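Side-chain contacts in holo-[acyl-carrier-protein] synthase (PDB 5XUM), which is an AcpS-type enzyme of the 4'-phosphopantetheinyl transferase superfamily, found here as an assembly of three chains: residues E26-L31 against A47-F52; L33-R38 against F70-G75; G118-L123 against E135-E140. All coordinates share one frame; numbering follows the deposited sequence.

How the contacts relate
Contacts 1 and 2 lie on the same side of the chain, their centres about 10 Å apart, and both use helix 26-34. They also meet directly: Glu28 of contact 1 probably bonds to the backbone N of Phe70, on the strand used by contact 2. Each rests on a single ion pair, yet contact 1 is buried between two helices and contact 2 lies at the surface, between the end of a helix and a strand. Contact 3 sits on the opposite side of the chain's centre, about 32 Å from contact 1 between centres. It is partly buried and has no ion pair across it, relying instead on packing of a tryptophan, on a separate sheet, against helix 120-126.

Contact 1. Residues E26-L31 against A47-F52; sequences ESEKRL and ALKEAF
Glu28 and Lys49 both turn CG beside the backbone N at chi1, and from there their chains run towards each other from two helices. Glu28 stays extended beyond CG, with chi2 at 178°, which carries its carboxylate well clear of its helix. Lys49 is also drawn out as far as CE, which lies 3.6 Å from both OE1 and OE2 of Glu28, and the bend at chi4 (-82°) then sets NZ nearer OE1. Lys49 NZ donates to Glu28 OE1 at 2.8 Å, using the syn lone pair of that oxygen, and remains 3.3 Å from Glu28 OE2. The result is a salt bridge in the gap between the helices, whose closest CA atoms across the contact, those of Glu28 and Lys49, are 12.1 Å apart. The long side chains alone span this separation, and both residues are buried.

Polar groups of the surrounding backbone fix the two ends of the pair. Lys49 NZ also bonds to the carbonyl oxygens of Ile23, Phe65 and Val68, so four acceptors share its three N-H groups, whereas Glu28 OE1 accepts from Gly25 N and Glu28 OE2 from Phe70 N. Between them, these bonds tie the carboxylate through both oxygens and limit its rotation. On another side of helix 26-34, Lys29 NZ bonds to Glu26 OE1 at 3.2 Å, a local salt bridge between residues one turn apart that takes no part in joining the helices.

Helix 26-34 thus approaches helix 38-56 with the buried ion pair between them, and Leu31 packs on Phe41 and Arg45 further along. Strand 68-73 supplies the amide for Glu28 and packs through Phe70 against Leu48, while Leu48 and Phe52 of the longer helix also touch strand 100-108.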
# COMPACT_ATOMS: atom_id res chain seq x y z
N GLU A 26 24.56 9.40 10.01
CA GLU A 26 25.17 10.72 10.22
C GLU A 26 24.24 11.90 9.93
O GLU A 26 24.19 12.86 10.70
CB GLU A 26 26.48 10.86 9.43
CG GLU A 26 27.62 9.99 9.94
CD GLU A 26 27.98 10.28 11.39
OE1 GLU A 26 27.85 9.37 12.23
OE2 GLU A 26 28.39 11.43 11.69
N SER A 27 23.51 11.82 8.82
CA SER A 27 22.57 12.87 8.44
C SER A 27 21.35 12.92 9.36
O SER A 27 20.77 13.99 9.58
CB SER A 27 22.14 12.71 6.98
OG SER A 27 23.23 12.90 6.10
N GLU A 28 20.97 11.77 9.91
CA GLU A 28 19.88 11.69 10.89
C GLU A 28 20.28 12.33 12.22
O GLU A 28 19.45 12.93 12.90
CB GLU A 28 19.44 10.24 11.11
CG GLU A 28 18.65 9.64 9.96
CD GLU A 28 18.27 8.19 10.19
OE1 GLU A 28 19.14 7.40 10.63
OE2 GLU A 28 17.10 7.83 9.92
N LYS A 29 21.56 12.20 12.58
CA LYS A 29 22.12 12.82 13.79
C LYS A 29 22.06 14.34 13.72
O LYS A 29 21.75 15.00 14.72
CB LYS A 29 23.56 12.35 14.03
CG LYS A 29 23.68 10.94 14.57
CD LYS A 29 25.13 10.50 14.63
CE LYS A 29 25.25 9.06 15.12
NZ LYS A 29 26.66 8.58 15.09
N ARG A 30 22.37 14.89 12.55
CA ARG A 30 22.27 16.33 12.30
C ARG A 30 20.82 16.82 12.40
O ARG A 30 20.56 17.92 12.90
CB ARG A 30 22.86 16.70 10.93
CG ARG A 30 24.37 16.83 10.92
CD ARG A 30 24.88 17.11 9.51
NE ARG A 30 25.01 15.89 8.72
CZ ARG A 30 25.18 15.85 7.40
NH1 ARG A 30 25.24 16.98 6.70
NH2 ARG A 30 25.29 14.68 6.78
N LEU A 31 19.89 16.00 11.92
CA LEU A 31 18.46 16.29 12.02
C LEU A 31 17.96 16.14 13.45
O LEU A 31 17.10 16.90 13.90
CB LEU A 31 17.68 15.38 11.06
CG LEU A 31 16.18 15.62 10.82
CD1 LEU A 31 15.92 16.97 10.16
CD2 LEU A 31 15.61 14.50 9.97
N ALA A 47 11.00 2.89 14.36
CA ALA A 47 9.80 2.31 13.75
C ALA A 47 9.88 2.28 12.22
O ALA A 47 9.51 1.28 11.61
CB ALA A 47 8.55 3.06 14.22
N LEU A 48 10.37 3.36 11.62
CA LEU A 48 10.54 3.44 10.17
C LEU A 48 11.54 2.41 9.64
O LEU A 48 11.30 1.78 8.61
CB LEU A 48 10.93 4.86 9.73
CG LEU A 48 9.80 5.89 9.66
CD1 LEU A 48 10.34 7.31 9.70
CD2 LEU A 48 8.94 5.67 8.42
N LYS A 49 12.66 2.26 10.35
CA LYS A 49 13.70 1.29 9.98
C LYS A 49 13.21 -0.15 10.10
O LYS A 49 13.48 -0.97 9.23
CB LYS A 49 14.96 1.49 10.83
CG LYS A 49 15.75 2.74 10.47
CD LYS A 49 16.71 3.11 11.59
CE LYS A 49 17.13 4.57 11.51
NZ LYS A 49 18.24 4.77 10.54
N GLU A 50 12.49 -0.44 11.19
CA GLU A 50 11.85 -1.75 11.39
C GLU A 50 10.84 -2.06 10.28
O GLU A 50 10.86 -3.15 9.72
CB GLU A 50 11.18 -1.82 12.76
CG GLU A 50 12.12 -2.08 13.93
CD GLU A 50 12.49 -3.55 14.07
OE1 GLU A 50 11.95 -4.21 14.99
OE2 GLU A 50 13.31 -4.05 13.27
N ALA A 51 9.97 -1.09 9.99
CA ALA A 51 9.01 -1.22 8.89
C ALA A 51 9.70 -1.45 7.54
O ALA A 51 9.23 -2.25 6.73
CB ALA A 51 8.09 -0.01 8.82
N PHE A 52 10.81 -0.75 7.30
CA PHE A 52 11.58 -0.91 6.06
C PHE A 52 12.09 -2.35 5.90
O PHE A 52 11.90 -2.96 4.85
CB PHE A 52 12.73 0.10 5.97
CG PHE A 52 13.63 -0.12 4.78
CD1 PHE A 52 13.21 0.24 3.50
CD2 PHE A 52 14.90 -0.68 4.94
CE1 PHE A 52 14.04 0.03 2.40
CE2 PHE A 52 15.73 -0.89 3.84
CZ PHE A 52 15.30 -0.53 2.57

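Contact 2. Residues L33-R38 against F70-G75; sequences LTRKRR and FLESNG
A bidentate salt bridge at the protein surface links Arg35, in the turn that follows helix 26-34, to Glu72 near the end of strand 68-73. The side chains come from opposite directions, and the guanidinium presents its end: NH1 and NH2 each take one carboxylate oxygen. Arg35 NH1 donates to Glu72 OE1 at 2.9 Å, and Arg35 NH2 donates to Glu72 OE2 at 2.8 Å. Both bonds are fairly straight, with N-H...O angles of 160°. On the arginine side the fit is nearly flat, since both oxygens lie close to the guanidinium plane. On the glutamate side it is not: the two groups are turned 55° against each other, and the nitrogens reach the carboxylate oxygens from above its plane. Arg35 NH1 also lies 3.2 Å from Glu72 OE2. Two bonds to two different oxygens nevertheless restrain the rotation of both groups.

Strand 68-73 pairs antiparallel with strand 76-81 in a beta hairpin, and Glu72 lies just before its tight turn. Asn74 and Gly75 at the turn have backbone angles that roughly resemble a type II' turn, with Gly75 departing in phi, and Asn74 packs on Gly57 of the second subunit. The salt bridge therefore fastens the tip region of this hairpin to the link between helices 26-34 and 38-56.

Arg35 bends at chi2 (-68°) and again at chi3, which lets its long chain turn across to the strand, whereas Glu72 extends beyond CG to meet it. The CA atoms of Arg35 and Glu72 remain 11.9 Å apart. Phe41 of helix 38-56 touches the Arg35 side chain, and Leu31 of helix 26-34 touches Glu72. Arg45 bonds to Phe70 O and forms a long, weak ion pair with Glu72 OE2.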
# COMPACT_ATOMS: atom_id res chain seq x y z
N LEU A 33 19.63 16.75 16.23
CA LEU A 33 20.04 17.92 17.02
C LEU A 33 19.07 19.09 16.89
O LEU A 33 18.90 19.87 17.83
CB LEU A 33 21.46 18.36 16.63
CG LEU A 33 22.64 17.43 16.94
CD1 LEU A 33 23.89 17.88 16.18
CD2 LEU A 33 22.93 17.35 18.44
N THR A 34 18.43 19.19 15.73
CA THR A 34 17.45 20.24 15.45
C THR A 34 16.12 20.00 16.18
O THR A 34 15.39 20.94 16.48
CB THR A 34 17.17 20.35 13.93
OG1 THR A 34 18.38 20.14 13.20
CG2 THR A 34 16.60 21.73 13.58
N ARG A 35 15.83 18.73 16.46
CA ARG A 35 14.53 18.32 17.00
C ARG A 35 14.29 18.69 18.46
O ARG A 35 15.15 18.47 19.32
CB ARG A 35 14.31 16.82 16.79
CG ARG A 35 13.98 16.45 15.35
CD ARG A 35 12.62 16.98 14.95
NE ARG A 35 12.63 17.53 13.59
CZ ARG A 35 12.15 16.92 12.52
NH1 ARG A 35 12.22 17.52 11.34
NH2 ARG A 35 11.59 15.72 12.62
N LYS A 36 13.11 19.24 18.72
CA LYS A 36 12.68 19.60 20.07
C LYS A 36 12.28 18.35 20.85
O LYS A 36 12.75 18.14 21.97
CB LYS A 36 11.53 20.61 20.00
CG LYS A 36 10.93 20.99 21.35
CD LYS A 36 9.79 21.98 21.17
CE LYS A 36 8.78 21.89 22.30
NZ LYS A 36 7.97 20.64 22.23
N ARG A 37 11.42 17.53 20.26
CA ARG A 37 10.99 16.28 20.88
C ARG A 37 11.92 15.14 20.46
O ARG A 37 11.73 14.50 19.42
CB ARG A 37 9.52 15.98 20.56
CG ARG A 37 8.55 16.90 21.28
CD ARG A 37 7.22 17.03 20.56
NE ARG A 37 6.38 15.83 20.68
CZ ARG A 37 5.61 15.55 21.73
NH1 ARG A 37 4.89 14.44 21.73
NH2 ARG A 37 5.55 16.37 22.77
N ARG A 38 12.94 14.90 21.29
CA ARG A 38 14.03 13.98 20.98
C ARG A 38 13.61 12.51 21.06
O ARG A 38 13.98 11.72 20.19
CB ARG A 38 15.23 14.25 21.89
CG ARG A 38 15.85 15.62 21.70
CD ARG A 38 16.93 15.91 22.72
NE ARG A 38 18.22 15.31 22.37
CZ ARG A 38 19.10 15.84 21.51
NH1 ARG A 38 20.24 15.21 21.27
NH2 ARG A 38 18.84 16.99 20.90
N PHE A 70 16.25 7.92 7.31
CA PHE A 70 15.02 8.62 7.00
C PHE A 70 15.20 10.10 7.29
O PHE A 70 15.19 10.54 8.45
CB PHE A 70 13.83 8.02 7.75
CG PHE A 70 13.46 6.64 7.28
CD1 PHE A 70 12.51 6.47 6.28
CD2 PHE A 70 14.07 5.52 7.82
CE1 PHE A 70 12.17 5.20 5.83
CE2 PHE A 70 13.74 4.25 7.38
CZ PHE A 70 12.79 4.08 6.39
N LEU A 71 15.39 10.86 6.21
CA LEU A 71 15.57 12.30 6.29
C LEU A 71 14.21 12.98 6.11
O LEU A 71 13.17 12.32 6.18
CB LEU A 71 16.58 12.77 5.25
CG LEU A 71 17.92 12.02 5.20
CD1 LEU A 71 18.80 12.52 4.08
CD2 LEU A 71 18.65 12.10 6.54
N GLU A 72 14.23 14.29 5.87
CA GLU A 72 12.99 15.04 5.67
C GLU A 72 13.05 16.02 4.51
O GLU A 72 13.99 16.80 4.39
CB GLU A 72 12.58 15.77 6.96
CG GLU A 72 11.98 14.85 8.01
CD GLU A 72 11.18 15.59 9.07
OE1 GLU A 72 10.91 16.80 8.89
OE2 GLU A 72 10.81 14.96 10.08
N SER A 73 12.05 15.93 3.65
CA SER A 73 11.77 16.95 2.64
C SER A 73 10.38 17.47 2.93
O SER A 73 9.42 16.69 2.99
CB SER A 73 11.85 16.36 1.23
OG SER A 73 13.17 15.95 0.92
N ASN A 74 10.27 18.78 3.11
CA ASN A 74 9.07 19.43 3.65
C ASN A 74 8.82 18.96 5.09
O ASN A 74 9.54 19.38 6.01
CB ASN A 74 7.84 19.18 2.76
CG ASN A 74 8.09 19.52 1.30
OD1 ASN A 74 8.66 20.56 0.97
ND2 ASN A 74 7.66 18.63 0.40
N GLY A 75 7.83 18.10 5.28
CA GLY A 75 7.55 17.52 6.59
C GLY A 75 7.50 16.00 6.56
O GLY A 75 7.35 15.36 7.60

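Contact 3. Residues G118-L123 against E135-E140; sequences GDESFL and EGWEIE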
# COMPACT_ATOMS: atom_id res chain seq x y z
N GLY A 118 24.28 11.22 -19.72
CA GLY A 118 25.43 10.68 -20.44
C GLY A 118 25.21 10.53 -21.94
O GLY A 118 24.23 11.04 -22.49
N ASP A 119 26.14 9.83 -22.59
CA ASP A 119 26.09 9.60 -24.04
C ASP A 119 24.92 8.69 -24.42
O ASP A 119 24.76 7.61 -23.85
CB ASP A 119 27.41 9.01 -24.54
CG ASP A 119 27.38 8.66 -26.02
OD1 ASP A 119 27.12 9.56 -26.84
OD2 ASP A 119 27.64 7.49 -26.36
N GLU A 120 24.13 9.14 -25.39
CA GLU A 120 22.94 8.42 -25.85
C GLU A 120 23.26 7.01 -26.34
O GLU A 120 22.57 6.05 -25.99
CB GLU A 120 22.23 9.22 -26.95
CG GLU A 120 20.88 8.65 -27.38
CD GLU A 120 20.22 9.45 -28.49
OE1 GLU A 120 19.41 8.87 -29.24
OE2 GLU A 120 20.52 10.66 -28.63
N SER A 121 24.32 6.89 -27.15
CA SER A 121 24.75 5.62 -27.72
C SER A 121 25.20 4.62 -26.64
O SER A 121 24.87 3.44 -26.71
CB SER A 121 25.86 5.84 -28.75
OG SER A 121 26.21 4.62 -29.38
N PHE A 122 25.95 5.12 -25.66
CA PHE A 122 26.40 4.31 -24.52
C PHE A 122 25.22 3.68 -23.77
O PHE A 122 25.27 2.51 -23.41
CB PHE A 122 27.23 5.17 -23.56
CG PHE A 122 27.64 4.47 -22.29
CD1 PHE A 122 28.87 3.81 -22.20
CD2 PHE A 122 26.81 4.47 -21.17
CE1 PHE A 122 29.25 3.17 -21.03
CE2 PHE A 122 27.19 3.83 -20.00
CZ PHE A 122 28.41 3.17 -19.93
N LEU A 123 24.17 4.48 -23.56
CA LEU A 123 23.01 4.05 -22.78
C LEU A 123 22.11 3.08 -23.54
O LEU A 123 21.61 2.12 -22.95
CB LEU A 123 22.21 5.26 -22.29
CG LEU A 123 22.90 6.26 -21.36
CD1 LEU A 123 22.03 7.49 -21.15
CD2 LEU A 123 23.28 5.64 -20.02
N GLU A 135 16.64 17.03 -17.03
CA GLU A 135 17.46 16.34 -16.03
C GLU A 135 18.37 15.27 -16.65
O GLU A 135 19.46 15.01 -16.14
CB GLU A 135 16.59 15.72 -14.93
CG GLU A 135 15.88 16.73 -14.03
CD GLU A 135 14.47 17.06 -14.50
OE1 GLU A 135 14.31 17.52 -15.65
OE2 GLU A 135 13.53 16.86 -13.70
N GLY A 136 17.90 14.65 -17.73
CA GLY A 136 18.68 13.63 -18.44
C GLY A 136 17.83 12.61 -19.18
O GLY A 136 16.70 12.90 -19.58
N TRP A 137 18.40 11.42 -19.38
CA TRP A 137 17.70 10.32 -20.03
C TRP A 137 16.97 9.47 -19.03
O TRP A 137 17.52 9.11 -17.99
CB TRP A 137 18.69 9.45 -20.81
CG TRP A 137 19.38 10.17 -21.94
CD1 TRP A 137 20.64 10.76 -21.93
CD2 TRP A 137 18.86 10.40 -23.30
NE1 TRP A 137 20.93 11.32 -23.15
CE2 TRP A 137 19.91 11.14 -24.02
CE3 TRP A 137 17.69 10.08 -23.97
CZ2 TRP A 137 19.76 11.53 -25.34
CZ3 TRP A 137 17.55 10.47 -25.30
CH2 TRP A 137 18.56 11.18 -25.97
N GLU A 138 15.71 9.14 -19.35
CA GLU A 138 14.94 8.21 -18.53
C GLU A 138 15.14 6.79 -19.07
O GLU A 138 14.90 6.52 -20.24
CB GLU A 138 13.45 8.57 -18.52
CG GLU A 138 12.63 7.76 -17.52
CD GLU A 138 11.13 7.98 -17.63
OE1 GLU A 138 10.38 7.25 -16.94
OE2 GLU A 138 10.69 8.87 -18.39
N ILE A 139 15.61 5.90 -18.19
CA ILE A 139 15.87 4.51 -18.56
C ILE A 139 15.06 3.55 -17.71
O ILE A 139 14.63 3.89 -16.60
CB ILE A 139 17.38 4.16 -18.47
CG1 ILE A 139 17.90 4.32 -17.03
CG2 ILE A 139 18.20 4.99 -19.46
CD1 ILE A 139 19.19 3.57 -16.75
N GLU A 140 14.83 2.35 -18.24
CA GLU A 140 14.32 1.24 -17.44
C GLU A 140 15.47 0.29 -17.14
O GLU A 140 16.17 -0.16 -18.05
CB GLU A 140 13.17 0.52 -18.15
CG GLU A 140 12.80 -0.86 -17.60
CD GLU A 140 12.41 -0.86 -16.12
OE1 GLU A 140 12.16 0.21 -15.54
OE2 GLU A 140 12.33 -1.96 -15.53
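The indole of Trp137 carries the backbone end of Glu120 over one face, where Glu120 CA stands 4.1 Å above the ring plane, displaced towards the rim. Glu120 CG makes an off-centre CH-pi contact with the six-membered ring, its direction from the centroid 30° from the normal. At the pyrrole edge, near the ring plane, Gly118 O lies 3.4 Å from Trp137 NE1. Trp137 also makes a cation-pi contact with Arg132.

With CG anti to the backbone N (chi1 -173°) and the chain extended beyond it, Glu120 crosses the benzo part of the indole at a slant, its CG, CD and OE2 near CZ2 and CH2. Its carboxylate is inclined to the ring by 45°, with Glu120 OE2 3.3 Å from Trp137 CH2, while OE1 forms a salt bridge with Arg124. Leu123 meets the pyrrole part obliquely, its CD1 3.6 Å from Trp137 CD1. Asp119, the N-cap, accepts Phe122 N through OD2 at 3.0 Å and anchors the helix start beside this packing.

Helix 120-126 thus lies against strand 137-140, which runs between strands 114-117 and 128-132, the two that the helix connects. With helix 145-154 and strand 158-162, the chain order and the antiparallel sheet match the beta-alpha-beta-beta-alpha-beta topology of a ferredoxin-like fold.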